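Local coordinates for Non-structural maintenance of chromosomes element 1 homolog (Xenopus laevis, PDB 7DG2), which probably acts as a RING-type E3 ubiquitin ligase that works with a MAGE partner within the SMC5-SMC6 complex, at residues 104-109 / 171-176. Sequence-based numbering, arbitrary orientation.
Sequences KTMELI and HYIRNT
The phenol ring of Tyr172 is met obliquely by the terminal methyl of Met106, whose CE comes to 4.2 Å from CE2 of the tyrosine. One face of the same ring carries the hydroxyl of Thr176, with OG1 lying 3.4 Å above the ring plane and over its centre; this oxygen also gives a weak hydrogen bond to the backbone O of Tyr172, 3.0 Å away, one helical turn back. With its CG anti to the backbone N (chi1 175°), Tyr172 swings its ring out from the flank of its helix, which brings CE2 to the methionine, and its side chain also touches Glu84 and packs on Leu72 of the Nse4 chain.

Met106 reaches across with two extended torsions and then bends at chi3 (55°), which turns the methyl to the tyrosine while SD sits 4.3 Å from CG1 of Ile173. The contact joins helix 96-111 to the last turns of helix 163-176. Helix 96-111, with helices 119-128 and 136-148 and the hairpin of strands 152-155 and 158-161, is consistent with a winged-helix fold, and helix 163-176 follows that hairpin. Ile173 also touches Leu161 of the second hairpin strand, Ala181, and Val190 on strand 190-191 of the RING-like zinc finger, its side chain about 14 Å from a zinc ion.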
# COMPACT_ATOMS: atom_id res chain seq x y z
N LYS A 104 14.91 -15.57 -7.14
CA LYS A 104 16.23 -15.83 -7.73
C LYS A 104 17.13 -14.61 -7.62
O LYS A 104 18.35 -14.75 -7.42
CB LYS A 104 16.10 -16.26 -9.20
CG LYS A 104 15.32 -17.56 -9.42
CD LYS A 104 15.91 -18.73 -8.63
CE LYS A 104 17.29 -19.13 -9.14
NZ LYS A 104 17.82 -20.32 -8.39
N THR A 105 16.56 -13.40 -7.75
CA THR A 105 17.35 -12.18 -7.57
C THR A 105 17.84 -12.05 -6.13
O THR A 105 19.01 -11.73 -5.88
CB THR A 105 16.51 -10.97 -7.99
OG1 THR A 105 16.15 -11.08 -9.38
CG2 THR A 105 17.28 -9.66 -7.78
N MET A 106 16.95 -12.29 -5.18
CA MET A 106 17.34 -12.31 -3.77
C MET A 106 18.44 -13.32 -3.51
O MET A 106 19.41 -13.03 -2.81
CB MET A 106 16.11 -12.62 -2.91
CG MET A 106 16.45 -12.97 -1.47
SD MET A 106 14.98 -12.98 -0.39
CE MET A 106 13.92 -14.12 -1.25
N GLU A 107 18.33 -14.51 -4.11
CA GLU A 107 19.36 -15.53 -3.92
C GLU A 107 20.71 -15.05 -4.45
O GLU A 107 21.73 -15.21 -3.78
CB GLU A 107 18.95 -16.83 -4.60
CG GLU A 107 20.04 -17.89 -4.62
CD GLU A 107 19.64 -19.15 -5.39
OE1 GLU A 107 20.36 -20.16 -5.27
OE2 GLU A 107 18.61 -19.12 -6.09
N LEU A 108 20.72 -14.44 -5.63
CA LEU A 108 21.98 -13.92 -6.17
C LEU A 108 22.53 -12.80 -5.29
O LEU A 108 23.75 -12.72 -5.07
CB LEU A 108 21.77 -13.44 -7.61
CG LEU A 108 22.99 -12.96 -8.38
CD1 LEU A 108 24.09 -13.98 -8.20
CD2 LEU A 108 22.61 -12.82 -9.85
N ILE A 109 21.66 -11.93 -4.78
CA ILE A 109 22.10 -10.87 -3.86
C ILE A 109 22.73 -11.47 -2.61
O ILE A 109 23.77 -11.02 -2.14
CB ILE A 109 20.91 -9.95 -3.53
CG1 ILE A 109 20.65 -9.01 -4.70
CG2 ILE A 109 21.14 -9.22 -2.22
CD1 ILE A 109 19.22 -8.42 -4.73
N HIS A 171 14.47 -14.00 9.16
CA HIS A 171 14.51 -15.39 9.58
C HIS A 171 14.23 -16.34 8.43
O HIS A 171 14.79 -17.44 8.39
CB HIS A 171 13.53 -15.59 10.74
CG HIS A 171 13.80 -14.67 11.88
ND1 HIS A 171 13.26 -13.41 11.97
CD2 HIS A 171 14.64 -14.79 12.94
CE1 HIS A 171 13.71 -12.81 13.05
NE2 HIS A 171 14.55 -13.63 13.66
N TYR A 172 13.40 -15.92 7.48
CA TYR A 172 13.22 -16.70 6.27
C TYR A 172 14.56 -16.94 5.57
O TYR A 172 14.87 -18.07 5.16
CB TYR A 172 12.24 -15.98 5.34
CG TYR A 172 12.06 -16.63 4.01
CD1 TYR A 172 11.12 -17.63 3.82
CD2 TYR A 172 12.84 -16.24 2.93
CE1 TYR A 172 10.96 -18.22 2.59
CE2 TYR A 172 12.70 -16.83 1.71
CZ TYR A 172 11.75 -17.82 1.54
OH TYR A 172 11.61 -18.39 0.30
N ILE A 173 15.36 -15.89 5.42
CA ILE A 173 16.67 -16.02 4.77
C ILE A 173 17.58 -16.94 5.57
O ILE A 173 18.27 -17.80 5.01
CB ILE A 173 17.30 -14.63 4.59
CG1 ILE A 173 16.55 -13.83 3.52
CG2 ILE A 173 18.81 -14.74 4.25
CD1 ILE A 173 16.88 -12.33 3.50
N ARG A 174 17.61 -16.76 6.90
CA ARG A 174 18.48 -17.58 7.75
C ARG A 174 18.21 -19.06 7.57
O ARG A 174 19.14 -19.88 7.60
CB ARG A 174 18.30 -17.19 9.22
CG ARG A 174 19.34 -16.26 9.78
CD ARG A 174 19.35 -16.35 11.30
NE ARG A 174 18.69 -15.21 11.94
CZ ARG A 174 19.32 -14.31 12.67
NH1 ARG A 174 20.63 -14.42 12.87
NH2 ARG A 174 18.66 -13.30 13.22
N ASN A 175 16.94 -19.43 7.38
CA ASN A 175 16.54 -20.83 7.30
C ASN A 175 16.54 -21.36 5.88
O ASN A 175 17.00 -22.48 5.63
CB ASN A 175 15.16 -21.01 7.94
CG ASN A 175 15.16 -20.63 9.41
OD1 ASN A 175 16.13 -20.88 10.14
ND2 ASN A 175 14.07 -20.00 9.86
N THR A 176 16.03 -20.57 4.92
CA THR A 176 15.95 -21.03 3.54
C THR A 176 17.33 -21.06 2.88
O THR A 176 17.56 -21.88 1.98
CB THR A 176 15.01 -20.12 2.75
OG1 THR A 176 13.70 -20.20 3.32
CG2 THR A 176 14.95 -20.52 1.28